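Local coordinates for putative glucose-6-phosphate 1-epimerase (Salmonella typhimurium, PDB 2HTA), which probably interconverts the alpha and beta anomers of glucose 6-phosphate and related hexose 6-phosphates as a mutarotase related to aldose 1-epimerases, at residues 53-58 with 154-159; 180-185 with 302-307; 214-219 with 224-229; 233-238 with 242-247. One frame throughout, in Å; residues are numbered along the deposited sequence.

Interaction 1 (53-58 with 154-159); sequences ASFALQ and ARFKVG
Facing each other from two different sheets, strand 53-56, which carries Phe55, and strand 154-158, which carries Phe156, run nearly antiparallel at 160°, and the 9.6 Å between their axes is too wide for backbone pairing, so side chains alone bridge the gap. Phe55 presents its ring edge to Phe156 in a T-shaped stack, with centroids 4.8 Å apart and planes at 74°. Its CE1 lies over the centre of the Phe156 ring, and the nearest atom there is Phe156 CG, 3.5 Å from CE1. With CG of Phe156 anti to the carbonyl carbon (chi1 -63°) and chi2 near a right angle, the ring turns a face to the Phe55 edge. Further along, Phe55 CZ reaches Val158 CG1 at 4.2 Å, and the other methyl of the same valine, CG2, meets Ala53 CB at 4.2 Å. Leu62 of strand 61-67 touches both phenylalanines, while Leu132 and the ring of Phe134, on strand 130-137, pack on Phe55. This is face-to-face packing of beta sheets, as in the beta-sandwich of galactose mutarotase relatives. With no hydrogen bond across the gap, cohesion rests on dispersion and on the weak electrostatics of a C-H edge directed at a pi face, all of it buried.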
loop_
_atom_site.group_PDB
_atom_site.type_symbol
_atom_site.label_atom_id
_atom_site.label_comp_id
_atom_site.label_asym_id
_atom_site.label_seq_id
_atom_site.Cartn_x
_atom_site.Cartn_y
_atom_site.Cartn_z
ATOM N N ALA A 53 9.125 -4.460 -10.625
ATOM C CA ALA A 53 8.315 -4.407 -9.392
ATOM C C ALA A 53 8.804 -5.482 -8.441
ATOM O O ALA A 53 9.465 -6.460 -8.842
ATOM C CB ALA A 53 6.817 -4.672 -9.762
ATOM N N SER A 54 8.483 -5.354 -7.160
ATOM C CA SER A 54 8.945 -6.416 -6.249
ATOM C C SER A 54 7.956 -6.493 -5.103
ATOM O O SER A 54 7.265 -5.510 -4.803
ATOM C CB SER A 54 10.361 -6.109 -5.707
ATOM O OG SER A 54 10.441 -4.822 -5.079
ATOM N N PHE A 55 7.934 -7.652 -4.455
ATOM C CA PHE A 55 6.975 -7.937 -3.418
ATOM C C PHE A 55 7.706 -8.664 -2.299
ATOM O O PHE A 55 8.668 -9.379 -2.552
ATOM C CB PHE A 55 5.970 -8.945 -3.941
ATOM C CG PHE A 55 5.085 -8.447 -5.042
ATOM C CD1 PHE A 55 3.789 -7.981 -4.770
ATOM C CD2 PHE A 55 5.522 -8.510 -6.368
ATOM C CE1 PHE A 55 2.969 -7.513 -5.837
ATOM C CE2 PHE A 55 4.710 -8.067 -7.426
ATOM C CZ PHE A 55 3.438 -7.588 -7.158
ATOM N N ALA A 56 7.214 -8.550 -1.065
ATOM C CA ALA A 56 7.572 -9.542 -0.065
ATOM C C ALA A 56 6.411 -10.536 0.007
ATOM O O ALA A 56 5.215 -10.141 -0.041
ATOM C CB ALA A 56 7.778 -8.869 1.314
ATOM N N LEU A 57 6.748 -11.821 0.210
ATOM C CA LEU A 57 5.733 -12.823 0.534
ATOM C C LEU A 57 5.045 -12.441 1.822
ATOM O O LEU A 57 3.823 -12.657 1.966
ATOM C CB LEU A 57 6.303 -14.242 0.668
ATOM C CG LEU A 57 6.744 -14.837 -0.678
ATOM C CD1 LEU A 57 7.438 -16.196 -0.478
ATOM C CD2 LEU A 57 5.532 -15.011 -1.658
ATOM N N GLN A 58 5.824 -11.925 2.772
ATOM C CA GLN A 58 5.243 -11.415 4.027
ATOM C C GLN A 58 4.339 -10.221 3.773
ATOM O O GLN A 58 4.791 -9.178 3.284
ATOM C CB GLN A 58 6.345 -11.063 5.031
ATOM C CG GLN A 58 5.802 -10.569 6.351
ATOM C CD GLN A 58 6.917 -10.503 7.347
ATOM O OE1 GLN A 58 7.355 -11.523 7.842
ATOM N NE2 GLN A 58 7.389 -9.320 7.619
ATOM N N ALA A 154 -4.843 -11.459 -2.678
ATOM C CA ALA A 154 -4.365 -10.144 -3.156
ATOM C C ALA A 154 -3.935 -10.411 -4.607
ATOM O O ALA A 154 -3.044 -11.240 -4.848
ATOM C CB ALA A 154 -3.196 -9.625 -2.327
ATOM N N ARG A 155 -4.620 -9.782 -5.539
ATOM C CA ARG A 155 -4.326 -9.944 -6.981
ATOM C C ARG A 155 -3.743 -8.660 -7.457
ATOM O O ARG A 155 -4.311 -7.594 -7.169
ATOM C CB ARG A 155 -5.622 -10.266 -7.733
ATOM C CG ARG A 155 -6.308 -11.558 -7.253
ATOM C CD ARG A 155 -7.502 -11.875 -8.136
ATOM N NE ARG A 155 -7.938 -13.252 -7.975
ATOM C CZ ARG A 155 -8.894 -13.633 -7.132
ATOM N NH1 ARG A 155 -9.234 -14.918 -7.041
ATOM N NH2 ARG A 155 -9.534 -12.723 -6.416
ATOM N N PHE A 156 -2.583 -8.737 -8.117
ATOM C CA PHE A 156 -1.870 -7.591 -8.645
ATOM C C PHE A 156 -1.745 -7.679 -10.147
ATOM O O PHE A 156 -1.610 -8.778 -10.671
ATOM C CB PHE A 156 -0.454 -7.571 -8.103
ATOM C CG PHE A 156 -0.402 -7.409 -6.621
ATOM C CD1 PHE A 156 -0.536 -8.522 -5.795
ATOM C CD2 PHE A 156 -0.302 -6.130 -6.063
ATOM C CE1 PHE A 156 -0.502 -8.358 -4.359
ATOM C CE2 PHE A 156 -0.230 -5.982 -4.643
ATOM C CZ PHE A 156 -0.353 -7.090 -3.832
ATOM N N LYS A 157 -1.778 -6.539 -10.823
ATOM C CA LYS A 157 -1.417 -6.455 -12.268
ATOM C C LYS A 157 -0.340 -5.397 -12.369
ATOM O O LYS A 157 -0.597 -4.261 -12.019
ATOM C CB LYS A 157 -2.653 -6.054 -13.069
ATOM C CG LYS A 157 -3.734 -7.062 -12.993
ATOM C CD LYS A 157 -4.735 -6.805 -14.160
ATOM C CE LYS A 157 -5.813 -7.862 -14.212
ATOM N NZ LYS A 157 -6.790 -7.487 -15.276
ATOM N N VAL A 158 0.896 -5.757 -12.735
ATOM C CA VAL A 158 1.948 -4.772 -12.787
ATOM C C VAL A 158 2.429 -4.632 -14.213
ATOM O O VAL A 158 2.790 -5.606 -14.844
ATOM C CB VAL A 158 3.138 -5.053 -11.794
ATOM C CG1 VAL A 158 2.601 -5.017 -10.339
ATOM C CG2 VAL A 158 3.775 -6.433 -12.043
ATOM N N GLY A 159 2.334 -3.432 -14.716
ATOM C CA GLY A 159 2.693 -3.144 -16.086
ATOM C C GLY A 159 2.808 -1.672 -16.267
ATOM O O GLY A 159 3.387 -0.963 -15.448
#

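Interaction 2 (180-185 with 302-307); sequences SYFNVG and QTICVA
Ser180 opens the contact by donating from OG to the side-chain carbonyl of Gln302, with OG 2.7 Å from OE1. The donor stands at 109° to the C=O bond and is tilted 21° from the carbonyl plane. Gln302 spans the gap because its chain is fully extended, CG anti to the backbone N (chi1 -178°) and CD continuing the line, and its NE2 is bonded to Thr283 OG1, so both ends of the buried amide are engaged and its rotation is fixed. Ser180 follows directly on the proposed catalytic His179, and the Gln302 side chain lies about 6 Å from that of Glu282, the other proposed active-site residue. The bond therefore ties strand 298-308 to the layer that carries both of them, strands 172-183 and 278-286 being hydrogen-bonded neighbours through pairs such as Ser180 with Val281. Two sheets are stacked here in the beta-sandwich manner of the mutarotase superfamily. Two residues on, Phe182 comes from the opposite direction to Gln302 and Ile304 and meets both with its ring edge. Its CZ lies 3.6 Å from Gln302 OE1, near the ring plane. The adjoining CE2 packs against Ile304 CD1 at 3.7 Å and against CG2 of the same isoleucine at 3.8 Å. Val246 and Ile235 of the sheet containing Ile304 also touch Phe182, and Val281 packs on it from its own sheet.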
loop_
_atom_site.group_PDB
_atom_site.type_symbol
_atom_site.label_atom_id
_atom_site.label_comp_id
_atom_site.label_asym_id
_atom_site.label_seq_id
_atom_site.Cartn_x
_atom_site.Cartn_y
_atom_site.Cartn_z
ATOM N N SER A 180 -1.053 2.788 0.368
ATOM C CA SER A 180 0.055 3.094 -0.561
ATOM C C SER A 180 0.912 4.331 -0.269
ATOM O O SER A 180 0.376 5.397 0.029
ATOM C CB SER A 180 -0.536 3.249 -1.977
ATOM O OG SER A 180 -1.465 2.218 -2.162
ATOM N N TYR A 181 2.239 4.159 -0.385
ATOM C CA TYR A 181 3.259 5.217 -0.274
ATOM C C TYR A 181 3.763 5.562 -1.694
ATOM O O TYR A 181 4.409 4.737 -2.316
ATOM C CB TYR A 181 4.489 4.686 0.450
ATOM C CG TYR A 181 4.269 4.470 1.934
ATOM C CD1 TYR A 181 3.498 3.376 2.408
ATOM C CD2 TYR A 181 4.867 5.290 2.849
ATOM C CE1 TYR A 181 3.329 3.107 3.796
ATOM C CE2 TYR A 181 4.680 5.057 4.281
ATOM C CZ TYR A 181 3.914 3.988 4.710
ATOM O OH TYR A 181 3.740 3.757 6.077
ATOM N N PHE A 182 3.540 6.788 -2.105
ATOM C CA PHE A 182 3.887 7.265 -3.430
ATOM C C PHE A 182 5.104 8.146 -3.314
ATOM O O PHE A 182 5.178 9.028 -2.466
ATOM C CB PHE A 182 2.694 8.008 -4.027
ATOM C CG PHE A 182 1.542 7.108 -4.290
ATOM C CD1 PHE A 182 0.425 7.102 -3.446
ATOM C CD2 PHE A 182 1.613 6.173 -5.321
ATOM C CE1 PHE A 182 -0.620 6.197 -3.658
ATOM C CE2 PHE A 182 0.551 5.274 -5.574
ATOM C CZ PHE A 182 -0.564 5.285 -4.729
ATOM N N ASN A 183 6.058 7.847 -4.181
ATOM C CA ASN A 183 7.330 8.561 -4.309
ATOM C C ASN A 183 7.052 9.925 -4.928
ATOM O O ASN A 183 6.418 10.036 -5.977
ATOM C CB ASN A 183 8.253 7.691 -5.177
ATOM C CG ASN A 183 9.689 8.203 -5.257
ATOM O OD1 ASN A 183 10.241 8.695 -4.277
ATOM N ND2 ASN A 183 10.315 8.059 -6.451
ATOM N N VAL A 184 7.458 10.966 -4.215
ATOM C CA VAL A 184 7.306 12.353 -4.680
ATOM C C VAL A 184 8.649 13.073 -4.626
ATOM O O VAL A 184 9.530 12.697 -3.840
ATOM C CB VAL A 184 6.220 13.184 -3.921
ATOM C CG1 VAL A 184 4.853 12.534 -4.094
ATOM C CG2 VAL A 184 6.545 13.348 -2.438
ATOM N N GLY A 185 8.804 14.107 -5.452
ATOM C CA GLY A 185 10.085 14.868 -5.426
ATOM C C GLY A 185 10.303 15.640 -4.151
ATOM O O GLY A 185 11.405 15.608 -3.554
ATOM N N GLN A 302 -7.389 -0.766 -5.717
ATOM C CA GLN A 302 -6.732 0.479 -6.078
ATOM C C GLN A 302 -5.983 0.278 -7.434
ATOM O O GLN A 302 -5.354 -0.764 -7.622
ATOM C CB GLN A 302 -5.740 0.833 -4.970
ATOM C CG GLN A 302 -5.013 2.179 -5.241
ATOM C CD GLN A 302 -4.014 2.532 -4.198
ATOM O OE1 GLN A 302 -2.817 2.465 -4.449
ATOM N NE2 GLN A 302 -4.499 2.910 -2.988
ATOM N N THR A 303 -6.106 1.240 -8.353
ATOM C CA THR A 303 -5.367 1.282 -9.597
ATOM C C THR A 303 -4.555 2.570 -9.597
ATOM O O THR A 303 -5.006 3.612 -9.126
ATOM C CB THR A 303 -6.328 1.153 -10.807
ATOM O OG1 THR A 303 -6.884 -0.167 -10.752
ATOM C CG2 THR A 303 -5.563 1.295 -12.143
ATOM N N ILE A 304 -3.304 2.436 -10.026
ATOM C CA ILE A 304 -2.367 3.529 -10.090
ATOM C C ILE A 304 -1.920 3.747 -11.543
ATOM O O ILE A 304 -1.544 2.783 -12.265
ATOM C CB ILE A 304 -1.106 3.227 -9.223
ATOM C CG1 ILE A 304 -1.507 2.710 -7.828
ATOM C CG2 ILE A 304 -0.213 4.512 -9.171
ATOM C CD1 ILE A 304 -0.324 2.025 -7.036
ATOM N N CYS A 305 -1.904 5.010 -11.942
ATOM C CA CYS A 305 -1.573 5.396 -13.344
ATOM C C CYS A 305 -0.657 6.613 -13.234
ATOM O O CYS A 305 -0.909 7.523 -12.425
ATOM C CB CYS A 305 -2.901 5.774 -14.034
ATOM S SG CYS A 305 -2.724 6.296 -15.685
ATOM N N VAL A 306 0.423 6.647 -14.015
ATOM C CA VAL A 306 1.303 7.805 -14.047
ATOM C C VAL A 306 1.137 8.602 -15.353
ATOM O O VAL A 306 0.985 8.013 -16.418
ATOM C CB VAL A 306 2.784 7.397 -13.899
ATOM C CG1 VAL A 306 3.657 8.661 -13.825
ATOM C CG2 VAL A 306 2.951 6.599 -12.662
ATOM N N ALA A 307 1.138 9.940 -15.241
ATOM C CA ALA A 307 1.054 10.837 -16.431
ATOM C C ALA A 307 2.046 11.969 -16.318
ATOM O O ALA A 307 2.369 12.434 -15.233
ATOM C CB ALA A 307 -0.324 11.386 -16.616
#

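Interaction 3 (214-219 with 224-229); sequences GIQTFP and RVYLNP
Gln216 OE1 is the focus of this contact, since it accepts hydrogen bonds from both Arg224 and Tyr226. The phenol OH of Tyr226 lies 2.7 Å from OE1, well above the carbonyl plane, while OE1 itself sits at the edge of the tyrosine ring. Arg224 NH1 donates to the same OE1 over 2.9 Å, and its N-H...O angle of 141° marks a bent bond. OE1 lies at the guanidinium edge near NH1, somewhat tilted from the guanidinium plane, and the amide stands almost perpendicular to that group, with planes 82° apart. The bend of Gln216 at chi2 (72°) turns the amide along its own strand toward Thr217, where NE2 donates to Thr217 O at 2.9 Å in a nearly straight bond lying in the amide plane. That bond fixes the flip of the amide, leaving OE1 turned to its two donors. Packing is close around the phenol oxygen too, with Gln216 CG 3.2 Å from Tyr226 OH.

The outer side is looser. Thr217 points away from the other segment and is exposed, as is Pro219 beyond it. Arg224 is partly exposed, yet its NH2 forms a salt bridge with Asp201, so the guanidinium has a second partner that helps to orient it. Strand 222-226 belongs to the same sheet as strand 278-286, which carries the proposed active-site Glu282, whereas the short, weakly bonded strand about 216-217 is outermost, within this chain, in the sheet packed against it. The polar cluster thus joins the outermost strand of one sheet of the mutarotase beta-sandwich to an inner strand of the other, next to Asp223, a substrate-binding residue by similarity.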
loop_
_atom_site.group_PDB
_atom_site.type_symbol
_atom_site.label_atom_id
_atom_site.label_comp_id
_atom_site.label_asym_id
_atom_site.label_seq_id
_atom_site.Cartn_x
_atom_site.Cartn_y
_atom_site.Cartn_z
ATOM N N GLY A 214 -11.609 20.181 -2.932
ATOM C CA GLY A 214 -11.083 18.812 -2.956
ATOM C C GLY A 214 -9.578 18.716 -3.032
ATOM O O GLY A 214 -9.039 17.677 -3.376
ATOM N N ILE A 215 -8.902 19.804 -2.695
ATOM C CA ILE A 215 -7.435 19.868 -2.824
ATOM C C ILE A 215 -6.730 19.949 -1.487
ATOM O O ILE A 215 -7.002 20.879 -0.697
ATOM C CB ILE A 215 -7.001 21.057 -3.696
ATOM C CG1 ILE A 215 -7.454 20.818 -5.163
ATOM C CG2 ILE A 215 -5.409 21.277 -3.580
ATOM C CD1 ILE A 215 -7.295 22.049 -6.009
ATOM N N GLN A 216 -5.834 18.993 -1.235
ATOM C CA GLN A 216 -5.049 18.939 0.022
ATOM C C GLN A 216 -3.575 19.200 -0.215
ATOM O O GLN A 216 -2.958 18.586 -1.093
ATOM C CB GLN A 216 -5.230 17.565 0.723
ATOM C CG GLN A 216 -4.522 17.454 2.047
ATOM C CD GLN A 216 -5.219 18.285 3.108
ATOM O OE1 GLN A 216 -6.441 18.154 3.322
ATOM N NE2 GLN A 216 -4.457 19.143 3.770
ATOM N N THR A 217 -2.988 20.074 0.603
ATOM C CA THR A 217 -1.528 20.243 0.669
ATOM C C THR A 217 -0.988 19.685 2.001
ATOM O O THR A 217 -1.745 19.451 2.937
ATOM C CB THR A 217 -1.094 21.740 0.575
ATOM O OG1 THR A 217 -1.758 22.531 1.562
ATOM C CG2 THR A 217 -1.370 22.341 -0.847
ATOM N N PHE A 218 0.318 19.513 2.082
ATOM C CA PHE A 218 0.948 18.738 3.121
ATOM C C PHE A 218 2.095 19.562 3.629
ATOM O O PHE A 218 3.241 19.159 3.487
ATOM C CB PHE A 218 1.429 17.373 2.588
ATOM C CG PHE A 218 0.285 16.479 2.158
ATOM C CD1 PHE A 218 -0.338 16.667 0.925
ATOM C CD2 PHE A 218 -0.226 15.516 3.031
ATOM C CE1 PHE A 218 -1.473 15.857 0.559
ATOM C CE2 PHE A 218 -1.340 14.703 2.649
ATOM C CZ PHE A 218 -1.945 14.899 1.434
ATOM N N PRO A 219 1.777 20.706 4.264
ATOM C CA PRO A 219 2.875 21.558 4.728
ATOM C C PRO A 219 3.548 21.022 5.986
ATOM O O PRO A 219 4.708 21.413 6.277
ATOM C CB PRO A 219 2.184 22.886 4.996
ATOM C CG PRO A 219 0.713 22.497 5.457
ATOM C CD PRO A 219 0.434 21.282 4.537
ATOM N N ARG A 224 -5.662 12.604 7.411
ATOM C CA ARG A 224 -7.047 12.940 7.134
ATOM C C ARG A 224 -7.764 11.779 6.471
ATOM O O ARG A 224 -7.210 11.109 5.557
ATOM C CB ARG A 224 -7.128 14.190 6.246
ATOM C CG ARG A 224 -6.808 15.456 7.110
ATOM C CD ARG A 224 -6.460 16.645 6.295
ATOM N NE ARG A 224 -6.236 17.719 7.273
ATOM C CZ ARG A 224 -6.525 18.984 7.053
ATOM N NH1 ARG A 224 -6.996 19.351 5.863
ATOM N NH2 ARG A 224 -6.335 19.876 8.024
ATOM N N VAL A 225 -8.986 11.521 6.948
ATOM C CA VAL A 225 -9.875 10.542 6.356
ATOM C C VAL A 225 -10.929 11.270 5.541
ATOM O O VAL A 225 -11.786 11.981 6.089
ATOM C CB VAL A 225 -10.618 9.680 7.435
ATOM C CG1 VAL A 225 -11.448 8.585 6.726
ATOM C CG2 VAL A 225 -9.609 9.115 8.485
ATOM N N TYR A 226 -10.861 11.185 4.223
ATOM C CA TYR A 226 -11.872 11.831 3.388
ATOM C C TYR A 226 -13.137 10.963 3.301
ATOM O O TYR A 226 -13.068 9.773 3.033
ATOM C CB TYR A 226 -11.248 12.162 1.991
ATOM C CG TYR A 226 -10.033 13.056 2.225
ATOM C CD1 TYR A 226 -8.776 12.512 2.421
ATOM C CD2 TYR A 226 -10.186 14.455 2.380
ATOM C CE1 TYR A 226 -7.676 13.336 2.682
ATOM C CE2 TYR A 226 -9.118 15.257 2.652
ATOM C CZ TYR A 226 -7.861 14.686 2.816
ATOM O OH TYR A 226 -6.777 15.485 3.079
ATOM N N LEU A 227 -14.291 11.586 3.536
ATOM C CA LEU A 227 -15.584 10.884 3.642
ATOM C C LEU A 227 -16.323 10.839 2.309
ATOM O O LEU A 227 -17.236 10.039 2.130
ATOM C CB LEU A 227 -16.436 11.625 4.687
ATOM C CG LEU A 227 -15.805 11.674 6.091
ATOM C CD1 LEU A 227 -16.789 12.409 7.014
ATOM C CD2 LEU A 227 -15.541 10.276 6.561
ATOM N N ASN A 228 -15.926 11.693 1.355
ATOM C CA ASN A 228 -16.667 11.817 0.121
ATOM C C ASN A 228 -15.715 12.126 -1.067
ATOM O O ASN A 228 -15.993 13.004 -1.883
ATOM C CB ASN A 228 -17.699 12.918 0.255
ATOM C CG ASN A 228 -18.733 12.912 -0.853
ATOM O OD1 ASN A 228 -19.193 11.853 -1.333
ATOM N ND2 ASN A 228 -19.120 14.118 -1.274
ATOM N N PRO A 229 -14.600 11.382 -1.154
ATOM C CA PRO A 229 -13.632 11.619 -2.209
ATOM C C PRO A 229 -14.172 11.102 -3.541
ATOM O O PRO A 229 -15.085 10.250 -3.583
ATOM C CB PRO A 229 -12.410 10.793 -1.733
ATOM C CG PRO A 229 -13.079 9.587 -1.053
ATOM C CD PRO A 229 -14.183 10.276 -0.262
#

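Interaction 4 (233-238 with 242-247); sequences SVIHDA and RTIDVV
Val234 sets its CG1 3.8 Å from Thr243 CB on the partner strand. The valine and Asp245 point the same way side by side, with Val234 CG2 3.6 Å from OD1 of that aspartate. On the same sheet face His236 and Thr243 are likewise alongside each other, His236 ND1 lying 3.9 Å from Thr243 CG2. Val234 CG1 also covers one face of the histidine ring, offset toward its rim, and NE2 of the histidine bonds Ser193 OG. On the buried face, Ile235 has CG1 anti to the carbonyl carbon (chi1 -55°) and the chain extended to CD1, which crosses Val246 obliquely, 4.0 Å from the valine CG2. At the turn end of that face, Asp237 and Arg242 are joined by a water that donates to Asp237 OD2 at 2.7 Å and accepts from Arg242 NE at 2.9 Å. Asp237 OD2 also accepts from Gly185 N, and the arginine's remaining nitrogens are held by carbonyls of Glu71, Glu72 and Asn183.

Between these two layers of side chains the strands run antiparallel at 163°. Ser233 with Val246, Ile235 with Ile244 and Asp237 with Arg242 are hydrogen-bonded pairs, each with two bonds; Ile235 N to Ile244 O, at 2.8 Å and 177°, is nearly straight. This beta hairpin lies inside a larger antiparallel sheet, flanked by strands 191-193 and 298-308, and its Ile235 and Val246 pack onto strand 278-286 of the facing sheet.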
loop_
_atom_site.group_PDB
_atom_site.type_symbol
_atom_site.label_atom_id
_atom_site.label_comp_id
_atom_site.label_asym_id
_atom_site.label_seq_id
_atom_site.Cartn_x
_atom_site.Cartn_y
_atom_site.Cartn_z
ATOM N N SER A 233 -8.104 10.068 -7.076
ATOM C CA SER A 233 -7.283 11.083 -6.452
ATOM C C SER A 233 -6.140 11.423 -7.395
ATOM O O SER A 233 -5.590 10.530 -8.034
ATOM C CB SER A 233 -6.654 10.564 -5.130
ATOM O OG SER A 233 -7.622 9.989 -4.230
ATOM N N VAL A 234 -5.733 12.688 -7.469
ATOM C CA VAL A 234 -4.610 12.996 -8.346
ATOM C C VAL A 234 -3.513 13.649 -7.521
ATOM O O VAL A 234 -3.763 14.684 -6.862
ATOM C CB VAL A 234 -5.016 13.942 -9.489
ATOM C CG1 VAL A 234 -3.777 14.279 -10.381
ATOM C CG2 VAL A 234 -6.191 13.368 -10.297
ATOM N N ILE A 235 -2.324 13.045 -7.539
ATOM C CA ILE A 235 -1.138 13.599 -6.834
ATOM C C ILE A 235 -0.380 14.444 -7.886
ATOM O O ILE A 235 -0.011 13.914 -8.951
ATOM C CB ILE A 235 -0.166 12.513 -6.315
ATOM C CG1 ILE A 235 -0.961 11.522 -5.421
ATOM C CG2 ILE A 235 1.124 13.154 -5.630
ATOM C CD1 ILE A 235 -0.186 10.274 -5.005
ATOM N N HIS A 236 -0.196 15.722 -7.601
ATOM C CA HIS A 236 0.489 16.619 -8.557
ATOM C C HIS A 236 1.889 16.832 -8.037
ATOM O O HIS A 236 2.044 17.362 -6.937
ATOM C CB HIS A 236 -0.244 17.956 -8.586
ATOM C CG HIS A 236 -1.695 17.827 -8.917
ATOM N ND1 HIS A 236 -2.183 18.038 -10.178
ATOM C CD2 HIS A 236 -2.766 17.525 -8.140
ATOM C CE1 HIS A 236 -3.496 17.856 -10.185
ATOM N NE2 HIS A 236 -3.875 17.536 -8.951
ATOM N N ASP A 237 2.902 16.489 -8.857
ATOM C CA ASP A 237 4.290 16.564 -8.448
ATOM C C ASP A 237 5.105 17.405 -9.427
ATOM O O ASP A 237 5.484 16.917 -10.476
ATOM C CB ASP A 237 4.902 15.159 -8.396
ATOM C CG ASP A 237 6.309 15.151 -7.790
ATOM O OD1 ASP A 237 7.027 16.193 -7.707
ATOM O OD2 ASP A 237 6.714 14.066 -7.404
ATOM N N ALA A 238 5.335 18.659 -9.077
ATOM C CA ALA A 238 6.049 19.608 -9.937
ATOM C C ALA A 238 7.528 19.212 -10.052
ATOM O O ALA A 238 8.151 19.386 -11.126
ATOM C CB ALA A 238 5.911 21.039 -9.363
ATOM N N ARG A 242 5.295 15.079 -12.859
ATOM C CA ARG A 242 4.320 14.055 -13.235
ATOM C C ARG A 242 3.079 14.183 -12.355
ATOM O O ARG A 242 3.150 14.851 -11.316
ATOM C CB ARG A 242 4.932 12.663 -13.043
ATOM C CG ARG A 242 5.251 12.221 -11.575
ATOM C CD ARG A 242 5.990 10.919 -11.607
ATOM N NE ARG A 242 6.270 10.435 -10.247
ATOM C CZ ARG A 242 6.881 9.279 -10.003
ATOM N NH1 ARG A 242 7.258 8.520 -11.020
ATOM N NH2 ARG A 242 7.100 8.876 -8.760
ATOM N N THR A 243 1.980 13.556 -12.765
ATOM C CA THR A 243 0.890 13.289 -11.783
ATOM C C THR A 243 0.763 11.771 -11.602
ATOM O O THR A 243 1.095 10.974 -12.510
ATOM C CB THR A 243 -0.486 13.823 -12.258
ATOM O OG1 THR A 243 -0.748 13.270 -13.524
ATOM C CG2 THR A 243 -0.505 15.324 -12.399
ATOM N N ILE A 244 0.359 11.366 -10.412
ATOM C CA ILE A 244 -0.003 9.990 -10.191
ATOM C C ILE A 244 -1.514 9.950 -9.903
ATOM O O ILE A 244 -2.024 10.688 -9.027
ATOM C CB ILE A 244 0.809 9.364 -9.030
ATOM C CG1 ILE A 244 2.345 9.338 -9.353
ATOM C CG2 ILE A 244 0.298 7.976 -8.731
ATOM C CD1 ILE A 244 3.244 9.225 -8.027
ATOM N N ASP A 245 -2.220 9.141 -10.671
ATOM C CA ASP A 245 -3.659 8.950 -10.479
ATOM C C ASP A 245 -3.824 7.743 -9.587
ATOM O O ASP A 245 -3.273 6.690 -9.879
ATOM C CB ASP A 245 -4.316 8.679 -11.817
ATOM C CG ASP A 245 -4.246 9.871 -12.722
ATOM O OD1 ASP A 245 -4.173 11.052 -12.241
ATOM O OD2 ASP A 245 -4.241 9.633 -13.935
ATOM N N VAL A 246 -4.594 7.885 -8.507
ATOM C CA VAL A 246 -4.867 6.759 -7.596
ATOM C C VAL A 246 -6.375 6.552 -7.599
ATOM O O VAL A 246 -7.112 7.412 -7.111
ATOM C CB VAL A 246 -4.348 7.081 -6.155
ATOM C CG1 VAL A 246 -4.419 5.854 -5.285
ATOM C CG2 VAL A 246 -2.932 7.595 -6.173
ATOM N N VAL A 247 -6.831 5.456 -8.215
ATOM C CA VAL A 247 -8.227 5.210 -8.408
ATOM C C VAL A 247 -8.710 4.187 -7.379
ATOM O O VAL A 247 -8.101 3.128 -7.204
ATOM C CB VAL A 247 -8.519 4.713 -9.791
ATOM C CG1 VAL A 247 -9.997 4.529 -10.002
ATOM C CG2 VAL A 247 -7.975 5.708 -10.848
HETATM O O HOH W 1 5.451 11.761 -7.851
#

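Overall arrangement
Interactions 1 and 2 lie deepest, each centred about 10 Å from the centre of the chain, and both join facing sheets through side chains: interaction 1 by hydrocarbon and aromatic contacts alone, interaction 2 with a hydrogen bond beside its apolar patch. Interaction 4 is instead a pairing within one sheet, carried chiefly by backbone bonds. It touches interaction 2 directly, because strand 298-308 adjoins strand 242-249 and Cys305 O lies 2.7 Å from Asp245 N. Interaction 3, centred about 18 Å out, is the most peripheral and relies on polar side chains. All four reach the same nine-strand sheet, interactions 1 and 3 lying on opposite sides of the chain's centre.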